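PDB 6CDB: ArsR family transcriptional regulator from Staphylococcus aureus, which probably represses transcription by binding operator DNA as a zinc- and cobalt-responsive metal sensor of the ArsR family, releasing it when metal binds. Local coordinates for residues A40-I45 / M78-D83; I29-L34 / H47-S52. The protein carries 1 engineered substitution. One frame throughout, in Å; residues are numbered along the deposited sequence.

Contact 1: A40-I45 / M78-D83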
loop_
_atom_site.group_PDB
_atom_site.type_symbol
_atom_site.label_atom_id
_atom_site.label_comp_id
_atom_site.label_asym_id
_atom_site.label_seq_id
_atom_site.Cartn_x
_atom_site.Cartn_y
_atom_site.Cartn_z
ATOM N N ALA A 40 17.209 5.478 10.533
ATOM C CA ALA A 40 18.384 6.104 9.937
ATOM C C ALA A 40 18.170 7.605 9.807
ATOM O O ALA A 40 17.039 8.104 9.854
ATOM C CB ALA A 40 18.704 5.496 8.566
ATOM N N SER A 41 19.284 8.312 9.632
ATOM C CA SER A 41 19.307 9.742 9.384
ATOM C C SER A 41 19.172 10.006 7.893
ATOM O O SER A 41 19.318 9.108 7.067
ATOM C CB SER A 41 20.611 10.351 9.895
ATOM O OG SER A 41 21.707 9.845 9.146
ATOM N N VAL A 42 18.918 11.272 7.550
ATOM C CA VAL A 42 18.857 11.660 6.140
ATOM C C VAL A 42 20.188 11.400 5.446
ATOM O O VAL A 42 20.225 10.896 4.317
ATOM C CB VAL A 42 18.432 13.134 5.996
ATOM C CG1 VAL A 42 18.632 13.607 4.542
ATOM C CG2 VAL A 42 16.970 13.305 6.424
ATOM N N GLY A 43 21.300 11.751 6.095
ATOM C CA GLY A 43 22.603 11.510 5.489
ATOM C C GLY A 43 22.850 10.042 5.201
ATOM O O GLY A 43 23.362 9.682 4.137
ATOM N N HIS A 44 22.454 9.171 6.125
ATOM C CA HIS A 44 22.655 7.744 5.908
ATOM C C HIS A 44 21.743 7.204 4.812
ATOM O O HIS A 44 22.180 6.398 3.979
ATOM C CB HIS A 44 22.430 6.977 7.207
ATOM C CG HIS A 44 22.588 5.498 7.055
ATOM N ND1 HIS A 44 21.515 4.644 6.918
ATOM C CD2 HIS A 44 23.698 4.722 6.986
ATOM C CE1 HIS A 44 21.954 3.404 6.787
ATOM N NE2 HIS A 44 23.274 3.424 6.828
ATOM N N ILE A 45 20.472 7.618 4.801
ATOM C CA ILE A 45 19.558 7.190 3.743
ATOM C C ILE A 45 20.096 7.620 2.389
ATOM O O ILE A 45 20.190 6.824 1.446
ATOM C CB ILE A 45 18.151 7.768 3.982
ATOM C CG1 ILE A 45 17.561 7.255 5.305
ATOM C CG2 ILE A 45 17.229 7.451 2.787
ATOM C CD1 ILE A 45 16.352 8.050 5.787
ATOM N N MET A 78 18.591 14.122 12.785
ATOM C CA MET A 78 17.223 13.620 12.746
ATOM C C MET A 78 17.233 12.161 12.297
ATOM O O MET A 78 17.670 11.845 11.186
ATOM C CB MET A 78 16.356 14.456 11.800
ATOM C CG MET A 78 15.847 15.768 12.382
ATOM S SD MET A 78 15.081 15.556 14.005
ATOM C CE MET A 78 15.135 17.248 14.607
ATOM N N ILE A 79 16.745 11.280 13.158
ATOM C CA ILE A 79 16.640 9.856 12.874
ATOM C C ILE A 79 15.196 9.560 12.494
ATOM O O ILE A 79 14.269 9.868 13.257
ATOM C CB ILE A 79 17.085 9.020 14.081
ATOM C CG1 ILE A 79 18.512 9.400 14.478
ATOM C CG2 ILE A 79 16.965 7.535 13.797
ATOM C CD1 ILE A 79 19.471 9.457 13.317
ATOM N N TYR A 80 15.004 8.967 11.320
ATOM C CA TYR A 80 13.683 8.615 10.833
ATOM C C TYR A 80 13.399 7.138 11.049
ATOM O O TYR A 80 14.310 6.316 11.144
ATOM C CB TYR A 80 13.532 8.965 9.352
ATOM C CG TYR A 80 13.364 10.450 9.147
ATOM C CD1 TYR A 80 14.459 11.299 9.232
ATOM C CD2 TYR A 80 12.112 11.008 8.884
ATOM C CE1 TYR A 80 14.322 12.659 9.064
ATOM C CE2 TYR A 80 11.966 12.381 8.711
ATOM C CZ TYR A 80 13.084 13.195 8.804
ATOM O OH TYR A 80 12.991 14.555 8.641
ATOM N N SER A 81 12.109 6.813 11.127
ATOM C CA SER A 81 11.685 5.431 11.257
ATOM C C SER A 81 10.291 5.307 10.668
ATOM O O SER A 81 9.585 6.303 10.491
ATOM C CB SER A 81 11.698 4.991 12.724
ATOM O OG SER A 81 10.915 5.883 13.506
ATOM N N LEU A 82 9.901 4.078 10.343
ATOM C CA LEU A 82 8.499 3.843 10.022
ATOM C C LEU A 82 7.647 4.259 11.214
ATOM O O LEU A 82 8.038 4.069 12.372
ATOM C CB LEU A 82 8.261 2.377 9.665
ATOM C CG LEU A 82 9.007 1.848 8.434
ATOM C CD1 LEU A 82 8.462 0.491 7.995
ATOM C CD2 LEU A 82 8.975 2.852 7.278
ATOM N N ASP A 83 6.480 4.840 10.928
ATOM C CA ASP A 83 5.727 5.532 11.970
ATOM C C ASP A 83 5.318 4.588 13.098
ATOM O O ASP A 83 5.572 4.875 14.271
ATOM C CB ASP A 83 4.502 6.222 11.373
ATOM C CG ASP A 83 3.604 6.841 12.444
ATOM O OD1 ASP A 83 3.846 8.013 12.807
ATOM O OD2 ASP A 83 2.674 6.148 12.937
#
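A40 meets Y80 as an antiparallel, hydrogen-bonded pair, joined by two backbone bonds. A40 N donates to Y80 O, while Y80 N returns a shorter and straighter bond to A40 O, at 2.7 Å and an N-H...O angle of 169°. The same A40 O sits at the edge of the Y80 ring, near its plane, and receives a CA-H...O contact from I79. One residue on, S41 CA approaches M78 O at 3.2 Å, a second CA-H...O contact, and S41 CB packs against I79 CD1 at 3.7 Å; the side chain of I79 also rests on Q74 of the neighbouring strand. The topology is that of a winged helix-turn-helix domain: strand 40-41 is a short edge strand beside the beta hairpin of 69-74 and 77-82, the wing. S41 is also the N-cap of helix 42-49. Its OG, held between the backbone N and the carbonyl carbon (chi1 65°), accepts from H44 N at 3.2 Å. V42, in the first helical turn, lies alongside Y80 with its side chain pointing the same way, and its CG2 meets Y80 CE1 obliquely at 3.8 Å. A chi1 of 169° sends V42 CG1 anti to the backbone N and thereby turns CG2 to the ring. The V42 side chain also touches Q53, S57 and L60 of helix 53-65.

Contact 2: I29-L34 / H47-S52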
loop_
_atom_site.group_PDB
_atom_site.type_symbol
_atom_site.label_atom_id
_atom_site.label_comp_id
_atom_site.label_asym_id
_atom_site.label_seq_id
_atom_site.Cartn_x
_atom_site.Cartn_y
_atom_site.Cartn_z
ATOM N N ILE A 29 9.557 3.915 -1.987
ATOM C CA ILE A 29 9.567 2.526 -1.538
ATOM C C ILE A 29 10.966 2.121 -1.073
ATOM O O ILE A 29 11.119 1.384 -0.091
ATOM C CB ILE A 29 9.039 1.609 -2.655
ATOM C CG1 ILE A 29 7.520 1.800 -2.814
ATOM C CG2 ILE A 29 9.378 0.146 -2.372
ATOM C CD1 ILE A 29 6.744 1.627 -1.491
ATOM N N ARG A 30 12.009 2.602 -1.756
ATOM C CA ARG A 30 13.366 2.252 -1.333
ATOM C C ARG A 30 13.692 2.862 0.024
ATOM O O ARG A 30 14.307 2.210 0.889
ATOM C CB ARG A 30 14.383 2.701 -2.387
ATOM C CG ARG A 30 14.407 1.833 -3.637
ATOM C CD ARG A 30 15.815 1.815 -4.215
ATOM N NE ARG A 30 16.183 3.123 -4.730
ATOM C CZ ARG A 30 17.419 3.622 -4.756
ATOM N NH1 ARG A 30 18.460 2.931 -4.277
ATOM N NH2 ARG A 30 17.607 4.828 -5.259
ATOM N N ILE A 31 13.292 4.113 0.228
ATOM C CA ILE A 31 13.468 4.745 1.532
ATOM C C ILE A 31 12.712 3.962 2.604
ATOM O O ILE A 31 13.247 3.675 3.684
ATOM C CB ILE A 31 13.004 6.211 1.474
ATOM C CG1 ILE A 31 13.891 7.022 0.514
ATOM C CG2 ILE A 31 12.958 6.819 2.879
ATOM C CD1 ILE A 31 13.388 8.430 0.269
ATOM N N MET A 32 11.450 3.609 2.319
ATOM C CA MET A 32 10.635 2.924 3.321
ATOM C C MET A 32 11.196 1.550 3.648
ATOM O O MET A 32 11.159 1.122 4.804
ATOM C CB MET A 32 9.193 2.786 2.840
ATOM C CG MET A 32 8.436 4.095 2.661
ATOM S SD MET A 32 7.938 4.873 4.195
ATOM C CE MET A 32 6.504 3.853 4.576
ATOM N N GLU A 33 11.682 0.823 2.643
ATOM C CA GLU A 33 12.263 -0.485 2.917
ATOM C C GLU A 33 13.529 -0.348 3.766
ATOM O O GLU A 33 13.727 -1.110 4.728
ATOM C CB GLU A 33 12.530 -1.210 1.598
ATOM C CG GLU A 33 12.822 -2.700 1.728
ATOM C CD GLU A 33 14.289 -2.991 1.964
ATOM O OE1 GLU A 33 15.123 -2.156 1.558
ATOM O OE2 GLU A 33 14.602 -4.041 2.561
ATOM N N LEU A 34 14.373 0.648 3.458
ATOM C CA LEU A 34 15.548 0.899 4.296
ATOM C C LEU A 34 15.143 1.128 5.751
ATOM O O LEU A 34 15.730 0.550 6.679
ATOM C CB LEU A 34 16.331 2.104 3.746
ATOM C CG LEU A 34 17.718 2.462 4.294
ATOM C CD1 LEU A 34 18.504 3.280 3.264
ATOM C CD2 LEU A 34 17.629 3.228 5.612
ATOM N N HIS A 47 23.178 8.436 1.485
ATOM C CA HIS A 47 24.387 7.706 1.108
ATOM C C HIS A 47 24.065 6.280 0.674
ATOM O O HIS A 47 24.539 5.813 -0.368
ATOM C CB HIS A 47 25.365 7.694 2.275
ATOM C CG HIS A 47 26.601 6.899 2.005
ATOM N ND1 HIS A 47 26.831 5.667 2.576
ATOM C CD2 HIS A 47 27.664 7.153 1.208
ATOM C CE1 HIS A 47 27.998 5.206 2.161
ATOM N NE2 HIS A 47 28.523 6.087 1.329
ATOM N N GLN A 48 23.242 5.578 1.455
ATOM C CA GLN A 48 22.957 4.175 1.174
ATOM C C GLN A 48 22.219 4.000 -0.150
ATOM O O GLN A 48 22.521 3.072 -0.910
ATOM C CB GLN A 48 22.150 3.565 2.326
ATOM C CG GLN A 48 22.084 2.042 2.305
ATOM C CD GLN A 48 23.405 1.401 1.862
ATOM O OE1 GLN A 48 24.387 1.374 2.616
ATOM N NE2 GLN A 48 23.431 0.888 0.625
ATOM N N LEU A 49 21.245 4.869 -0.444
ATOM C CA LEU A 49 20.437 4.714 -1.654
ATOM C C LEU A 49 20.995 5.470 -2.858
ATOM O O LEU A 49 20.470 5.315 -3.961
ATOM C CB LEU A 49 18.985 5.166 -1.392
ATOM C CG LEU A 49 18.288 4.425 -0.248
ATOM C CD1 LEU A 49 16.883 4.972 -0.003
ATOM C CD2 LEU A 49 18.237 2.926 -0.535
ATOM N N ASN A 50 22.049 6.258 -2.678
ATOM C CA ASN A 50 22.592 7.109 -3.737
ATOM C C ASN A 50 21.524 8.074 -4.251
ATOM O O ASN A 50 21.229 8.155 -5.450
ATOM C CB ASN A 50 23.204 6.288 -4.874
ATOM C CG ASN A 50 24.147 7.115 -5.732
ATOM O OD1 ASN A 50 24.010 7.186 -6.953
ATOM N ND2 ASN A 50 25.092 7.773 -5.082
ATOM N N LEU A 51 20.940 8.808 -3.310
ATOM C CA LEU A 51 19.983 9.871 -3.558
ATOM C C LEU A 51 20.489 11.118 -2.850
ATOM O O LEU A 51 21.138 11.024 -1.805
ATOM C CB LEU A 51 18.578 9.485 -3.045
ATOM C CG LEU A 51 18.001 8.208 -3.665
ATOM C CD1 LEU A 51 16.737 7.729 -2.937
ATOM C CD2 LEU A 51 17.730 8.452 -5.170
ATOM N N SER A 52 20.228 12.283 -3.424
ATOM C CA SER A 52 20.712 13.498 -2.788
ATOM C C SER A 52 19.994 13.728 -1.461
ATOM O O SER A 52 18.882 13.246 -1.235
ATOM C CB SER A 52 20.518 14.702 -3.709
ATOM O OG SER A 52 19.168 15.112 -3.726
HETATM O O HOH W 1 19.684 5.915 -6.669
#
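R30 slides its side chain past L49 in the opposite direction, so that L49 CB lies over one face of the guanidinium, 3.7 Å from NH1. Bends at chi2 and chi3 carry the group to the carbonyl ending helix 42-49, where NH1 and NH2 both donate to L49 O, at 3.1 and 3.2 Å. NH1 meets a lone pair of L49 O, in the carbonyl plane; NH2 approaches 21° out of it. Both N-H...O angles are near 140°, so the fork is bent. NH2 is shared among several acceptors: a water takes a bond from it and donates to L49 O, closing a small ring, and NH2 is also hydrogen-bonded to N27 OD1. L51 CD2 approaches NH2 obliquely at 3.6 Å. Deeper in, two parts of the L49 side chain meet different residues: its CD1 meets I31 CG1 at 3.7 Å, the two side chains crossing at about a right angle, and its CG meets L34 CD1 at the same distance. L34 CD1 also touches Q48 CB, at 3.8 Å. Beyond L49, N50 turns to positive phi, and S52 OG caps N55 N at the start of helix 53-65, consistent with the turn of the helix-turn-helix motif in ArsR-type regulators.

In the fold
Contacts 1 and 2 lie with centres about 10 Å apart and share helix 42-49, contact 1 using its first turn and contact 2 its last. Along the chain their segments alternate: 29-34, 40-45, 47-52, 78-83, and strand 40-41 follows helix 26-37 after a short link. They touch: A40 CB packs on L34 CD2 at 3.9 Å, and I45 packs on both L34 and I31. Helix 42-49 is tied to the wing hairpin at one end and to helix 26-37 at the other, joining the parts of a single winged helix-turn-helix domain. The touching residues lie away from the zinc site, while strand 77-82 leads on to zinc-binding D84 and D83 packs on H97 of the second subunit.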